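Local structure of hypothetical protein Llacc01001955 (Lactococcus lactis, 1ZUJ) at residues Y39-S43 / F98-D102; Y56-F60 / Y160-E164. The protein is a Dps protein, a ferritin-like dodecamer linked to oxidative stress, that binds DNA with the help of an N-terminal helix. All coordinates share one frame; numbering follows the deposited sequence.

Overall arrangement
Both contacts brace the ferritin-like four-helix bundle of a Dps subunit, built from helices 26-50, 54-80, 110-131 and 141-165. The centre of contact 1 lies about 9 Å from the centre of the chain, where the long connection from helix 54-80 to helix 110-131 crosses helix 26-50. Contact 2, its centre about 17 Å from that of the chain, joins the start of helix 54-80 to the end of helix 141-165. The contact centres are about 16 Å apart and their nearest atoms about 6 Å, so they do not touch, but helices 26-50 and 54-80 are consecutive. Each contact also meets a different neighbouring copy in the twelve-chain assembly: a second subunit at contact 1, a third at contact 2.

Contact 1: Y39-S43 / F98-D102; sequences YEKIS and FIEND
In the crossover loop of the Dps four-helix bundle, Ile99, Glu100 and Asn101 run in extended form across the turn of helix 26-50 that carries Tyr39, Glu40, Ile42 and Ser43. Ile99 points into the helix: its CG2 rests 3.6 Å from Tyr39 CB and also meets the CG of Glu40, whose chain crosses it at about a right angle. Further along, the loop trades apolar contact for polar atoms. Glu100 O sits at the edge of the Tyr39 ring, 3.7 Å from CD1, and lies 3.0 Å from Ser43 OG. The loop follows the short helix 89-95 and leads into helix 110-131; it is part of the long crossover that joins the two halves of a ferritin-like bundle. Asn101 turns its CG away from its own carbonyl carbon (chi1 -87°), which sets the amide between Tyr39 and Ile42. Its plane stands 88° from the Tyr39 ring; ND2 approaches CD1 of that ring obliquely at 3.4 Å and makes a weak, bent hydrogen bond to Glu100 O of its own segment. At the other end of the amide, OD1 lies against CG2 of Ile42 and accepts a hydrogen bond from the backbone N of Leu89 of the second subunit.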
loop_
_atom_site.group_PDB
_atom_site.type_symbol
_atom_site.label_atom_id
_atom_site.label_comp_id
_atom_site.label_asym_id
_atom_site.label_seq_id
_atom_site.Cartn_x
_atom_site.Cartn_y
_atom_site.Cartn_z
ATOM N N TYR A 39 -10.380 18.597 28.792
ATOM C CA TYR A 39 -10.620 20.019 28.621
ATOM C C TYR A 39 -9.862 20.503 27.377
ATOM O O TYR A 39 -10.395 21.295 26.592
ATOM C CB TYR A 39 -10.221 20.825 29.887
ATOM C CG TYR A 39 -11.393 21.278 30.791
ATOM C CD1 TYR A 39 -11.694 22.641 30.964
ATOM C CD2 TYR A 39 -12.182 20.344 31.489
ATOM C CE1 TYR A 39 -12.756 23.058 31.789
ATOM C CE2 TYR A 39 -13.241 20.757 32.322
ATOM C CZ TYR A 39 -13.517 22.112 32.462
ATOM O OH TYR A 39 -14.548 22.516 33.276
ATOM N N GLU A 40 -8.649 19.968 27.184
ATOM C CA GLU A 40 -7.667 20.465 26.197
ATOM C C GLU A 40 -8.115 20.292 24.764
ATOM O O GLU A 40 -8.065 21.229 23.976
ATOM C CB GLU A 40 -6.327 19.743 26.352
ATOM C CG GLU A 40 -5.250 20.577 27.000
ATOM C CD GLU A 40 -4.941 21.835 26.226
ATOM O OE1 GLU A 40 -4.195 22.661 26.762
ATOM O OE2 GLU A 40 -5.439 22.002 25.093
ATOM N N LYS A 41 -8.531 19.075 24.439
ATOM C CA LYS A 41 -9.157 18.786 23.163
ATOM C C LYS A 41 -10.104 19.915 22.761
ATOM O O LYS A 41 -10.031 20.422 21.650
ATOM C CB LYS A 41 -9.919 17.473 23.254
ATOM C CG LYS A 41 -10.731 17.135 22.027
ATOM C CD LYS A 41 -10.781 15.613 21.833
ATOM C CE LYS A 41 -11.818 15.181 20.779
ATOM N NZ LYS A 41 -13.182 15.740 21.036
ATOM N N ILE A 42 -10.965 20.334 23.684
ATOM C CA ILE A 42 -12.022 21.292 23.357
ATOM C C ILE A 42 -11.447 22.629 22.898
ATOM O O ILE A 42 -11.873 23.157 21.892
ATOM C CB ILE A 42 -13.046 21.499 24.528
ATOM C CG1 ILE A 42 -13.224 20.248 25.418
ATOM C CG2 ILE A 42 -14.419 21.911 23.955
ATOM C CD1 ILE A 42 -13.587 18.948 24.675
ATOM N N SER A 43 -10.469 23.163 23.625
ATOM C CA SER A 43 -9.786 24.406 23.214
ATOM C C SER A 43 -9.027 24.262 21.892
ATOM O O SER A 43 -8.829 25.269 21.208
ATOM C CB SER A 43 -8.783 24.885 24.270
ATOM O OG SER A 43 -9.390 25.139 25.517
ATOM N N PHE A 98 -6.524 24.409 35.965
ATOM C CA PHE A 98 -5.864 25.435 35.135
ATOM C C PHE A 98 -6.229 25.371 33.643
ATOM O O PHE A 98 -5.953 26.312 32.892
ATOM C CB PHE A 98 -4.343 25.407 35.300
ATOM C CG PHE A 98 -3.889 25.275 36.721
ATOM C CD1 PHE A 98 -3.079 24.211 37.110
ATOM C CD2 PHE A 98 -4.263 26.214 37.670
ATOM C CE1 PHE A 98 -2.652 24.087 38.421
ATOM C CE2 PHE A 98 -3.846 26.096 38.980
ATOM C CZ PHE A 98 -3.037 25.029 39.358
ATOM N N ILE A 99 -6.863 24.277 33.221
ATOM C CA ILE A 99 -7.302 24.126 31.837
ATOM C C ILE A 99 -8.646 24.832 31.711
ATOM O O ILE A 99 -9.346 25.067 32.695
ATOM C CB ILE A 99 -7.423 22.631 31.385
ATOM C CG1 ILE A 99 -6.530 21.690 32.207
ATOM C CG2 ILE A 99 -7.076 22.483 29.893
ATOM C CD1 ILE A 99 -5.024 21.927 32.059
ATOM N N GLU A 100 -8.996 25.171 30.482
ATOM C CA GLU A 100 -10.077 26.103 30.227
ATOM C C GLU A 100 -10.863 25.745 28.983
ATOM O O GLU A 100 -10.514 24.840 28.233
ATOM C CB GLU A 100 -9.492 27.505 30.052
ATOM C CG GLU A 100 -7.994 27.593 30.331
ATOM C CD GLU A 100 -7.417 28.950 29.998
ATOM O OE1 GLU A 100 -8.065 29.699 29.231
ATOM O OE2 GLU A 100 -6.313 29.267 30.502
ATOM N N ASN A 101 -11.965 26.444 28.799
ATOM C CA ASN A 101 -12.604 26.538 27.512
ATOM C C ASN A 101 -12.825 28.007 27.375
ATOM O O ASN A 101 -12.514 28.762 28.289
ATOM C CB ASN A 101 -13.934 25.798 27.512
ATOM C CG ASN A 101 -13.789 24.322 27.175
ATOM O OD1 ASN A 101 -14.453 23.813 26.271
ATOM N ND2 ASN A 101 -12.939 23.625 27.914
ATOM N N ASP A 102 -13.346 28.435 26.243
ATOM C CA ASP A 102 -13.742 29.825 26.096
ATOM C C ASP A 102 -14.513 30.008 24.792
ATOM O O ASP A 102 -13.978 29.732 23.717
ATOM C CB ASP A 102 -12.515 30.757 26.126
ATOM C CG ASP A 102 -12.819 32.106 26.746
ATOM O OD1 ASP A 102 -11.885 32.744 27.271
ATOM O OD2 ASP A 102 -13.955 32.621 26.747
#

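Contact 2: Y56-F60 / Y160-E164; sequences YRIKF and YFAGE
Tyr56, Tyr160 and Lys59 bridge the gap between helix 54-80 and helix 141-165; segments 56-60 and 160-164 run antiparallel (168°), their axes 13.3 Å apart at closest approach, a separation filled by long side chains. Tyr56 reaches across and slides past Glu164 in the opposite direction. Its OH donates a hydrogen bond to Glu164 OE2 over 3.2 Å, and OE2 takes it on its anti lone pair, away from the other carboxylate oxygen. OE2 lies near the plane of the Tyr56 ring at its edge, while the carboxylate itself is turned 73° from that ring. A phenylalanine in place of Tyr56 would probably keep much of the ring packing but leave OE2 of Glu164 without this hydroxyl donor and freer to turn.

Tyr160 leans across to helix 54-80 because its CG stands opposite the backbone N (chi1 166°), and its OH arrives at the edge of the Tyr56 ring, 3.9 Å from CD1. Lys59 runs back over one face of the Tyr160 ring: CE stands 4.0 Å from the ring centroid in a CH-pi contact. Lys59 NZ lies 4.9 Å from the centroid of the Tyr160 ring, an off-centre cation-pi contact, and pairs with Glu62 in a salt bridge. Beneath this polar layer, on the bundle's inner side, Phe60 and Phe161 meet edge to edge, CE1 to CE2 at 3.6 Å, beside Ile114 of helix 110-131.

Glu164 OE1 lies over the face of Tyr160 opposite to Lys59 and accepts a hydrogen bond from the backbone N of Ala54 of the third subunit. With one oxygen bound inside its own subunit and the other at a helix start of a neighbour, Glu164 is likely to stay ionised and ties the bundle end to the dodecamer.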
loop_
_atom_site.group_PDB
_atom_site.type_symbol
_atom_site.label_atom_id
_atom_site.label_comp_id
_atom_site.label_asym_id
_atom_site.label_seq_id
_atom_site.Cartn_x
_atom_site.Cartn_y
_atom_site.Cartn_z
ATOM N N TYR A 56 -2.168 25.980 11.067
ATOM C CA TYR A 56 -2.466 25.842 12.493
ATOM C C TYR A 56 -3.748 25.073 12.711
ATOM O O TYR A 56 -3.783 24.137 13.490
ATOM C CB TYR A 56 -2.565 27.226 13.122
ATOM C CG TYR A 56 -1.272 27.992 13.093
ATOM C CD1 TYR A 56 -0.049 27.348 13.299
ATOM C CD2 TYR A 56 -1.262 29.356 12.876
ATOM C CE1 TYR A 56 1.156 28.049 13.296
ATOM C CE2 TYR A 56 -0.053 30.072 12.872
ATOM C CZ TYR A 56 1.149 29.410 13.082
ATOM O OH TYR A 56 2.339 30.095 13.068
ATOM N N ARG A 57 -4.791 25.486 12.004
ATOM C CA ARG A 57 -6.041 24.736 11.907
ATOM C C ARG A 57 -5.784 23.216 11.891
ATOM O O ARG A 57 -6.411 22.487 12.663
ATOM C CB ARG A 57 -6.803 25.169 10.643
ATOM C CG ARG A 57 -8.317 25.328 10.764
ATOM C CD ARG A 57 -8.959 25.884 9.497
ATOM N NE ARG A 57 -8.583 27.282 9.329
ATOM C CZ ARG A 57 -8.307 27.895 8.170
ATOM N NH1 ARG A 57 -8.368 27.251 7.008
ATOM N NH2 ARG A 57 -7.969 29.187 8.174
ATOM N N ILE A 58 -4.857 22.743 11.045
ATOM C CA ILE A 58 -4.570 21.294 10.964
ATOM C C ILE A 58 -3.646 20.811 12.076
ATOM O O ILE A 58 -3.815 19.694 12.541
ATOM C CB ILE A 58 -4.121 20.769 9.505
ATOM C CG1 ILE A 58 -3.451 19.381 9.565
ATOM C CG2 ILE A 58 -3.173 21.680 8.801
ATOM C CD1 ILE A 58 -4.429 18.161 9.833
ATOM N N LYS A 59 -2.696 21.619 12.531
ATOM C CA LYS A 59 -1.837 21.175 13.637
ATOM C C LYS A 59 -2.718 20.867 14.833
ATOM O O LYS A 59 -2.568 19.833 15.464
ATOM C CB LYS A 59 -0.794 22.242 14.019
ATOM C CG LYS A 59 0.658 21.748 14.313
ATOM C CD LYS A 59 0.821 20.234 14.537
ATOM C CE LYS A 59 2.162 19.881 15.165
ATOM N NZ LYS A 59 2.846 18.863 14.344
ATOM N N PHE A 60 -3.661 21.783 15.098
ATOM C CA PHE A 60 -4.649 21.673 16.183
ATOM C C PHE A 60 -5.528 20.456 16.010
ATOM O O PHE A 60 -5.726 19.719 16.966
ATOM C CB PHE A 60 -5.530 22.928 16.293
ATOM C CG PHE A 60 -4.770 24.192 16.648
ATOM C CD1 PHE A 60 -3.691 24.170 17.530
ATOM C CD2 PHE A 60 -5.136 25.410 16.088
ATOM C CE1 PHE A 60 -3.005 25.323 17.835
ATOM C CE2 PHE A 60 -4.447 26.572 16.390
ATOM C CZ PHE A 60 -3.388 26.530 17.259
ATOM N N TYR A 160 7.434 23.443 19.509
ATOM C CA TYR A 160 6.724 23.613 18.263
ATOM C C TYR A 160 6.029 24.968 18.335
ATOM O O TYR A 160 6.244 25.809 17.468
ATOM C CB TYR A 160 5.695 22.524 18.000
ATOM C CG TYR A 160 4.771 22.945 16.884
ATOM C CD1 TYR A 160 5.059 22.638 15.569
ATOM C CD2 TYR A 160 3.639 23.713 17.141
ATOM C CE1 TYR A 160 4.228 23.051 14.548
ATOM C CE2 TYR A 160 2.806 24.128 16.125
ATOM C CZ TYR A 160 3.105 23.800 14.829
ATOM O OH TYR A 160 2.273 24.221 13.819
ATOM N N PHE A 161 5.225 25.165 19.388
ATOM C CA PHE A 161 4.456 26.401 19.605
ATOM C C PHE A 161 5.350 27.617 19.838
ATOM O O PHE A 161 5.013 28.731 19.443
ATOM C CB PHE A 161 3.515 26.265 20.809
ATOM C CG PHE A 161 2.229 25.527 20.523
ATOM C CD1 PHE A 161 1.725 24.607 21.446
ATOM C CD2 PHE A 161 1.508 25.763 19.366
ATOM C CE1 PHE A 161 0.537 23.923 21.212
ATOM C CE2 PHE A 161 0.321 25.075 19.121
ATOM C CZ PHE A 161 -0.162 24.143 20.055
ATOM N N ALA A 162 6.486 27.396 20.484
ATOM C CA ALA A 162 7.399 28.475 20.824
ATOM C C ALA A 162 7.969 29.089 19.560
ATOM O O ALA A 162 7.983 30.314 19.410
ATOM C CB ALA A 162 8.513 27.956 21.698
ATOM N N GLY A 163 8.431 28.221 18.658
ATOM C CA GLY A 163 9.036 28.619 17.397
ATOM C C GLY A 163 8.083 29.287 16.422
ATOM O O GLY A 163 8.505 30.108 15.606
ATOM N N GLU A 164 6.798 28.961 16.506
ATOM C CA GLU A 164 5.805 29.624 15.668
ATOM C C GLU A 164 5.714 31.083 16.022
ATOM O O GLU A 164 5.445 31.901 15.167
ATOM C CB GLU A 164 4.428 28.983 15.831
ATOM C CG GLU A 164 4.341 27.532 15.382
ATOM C CD GLU A 164 5.073 27.299 14.084
ATOM O OE1 GLU A 164 6.026 26.473 14.059
ATOM O OE2 GLU A 164 4.696 27.984 13.108
#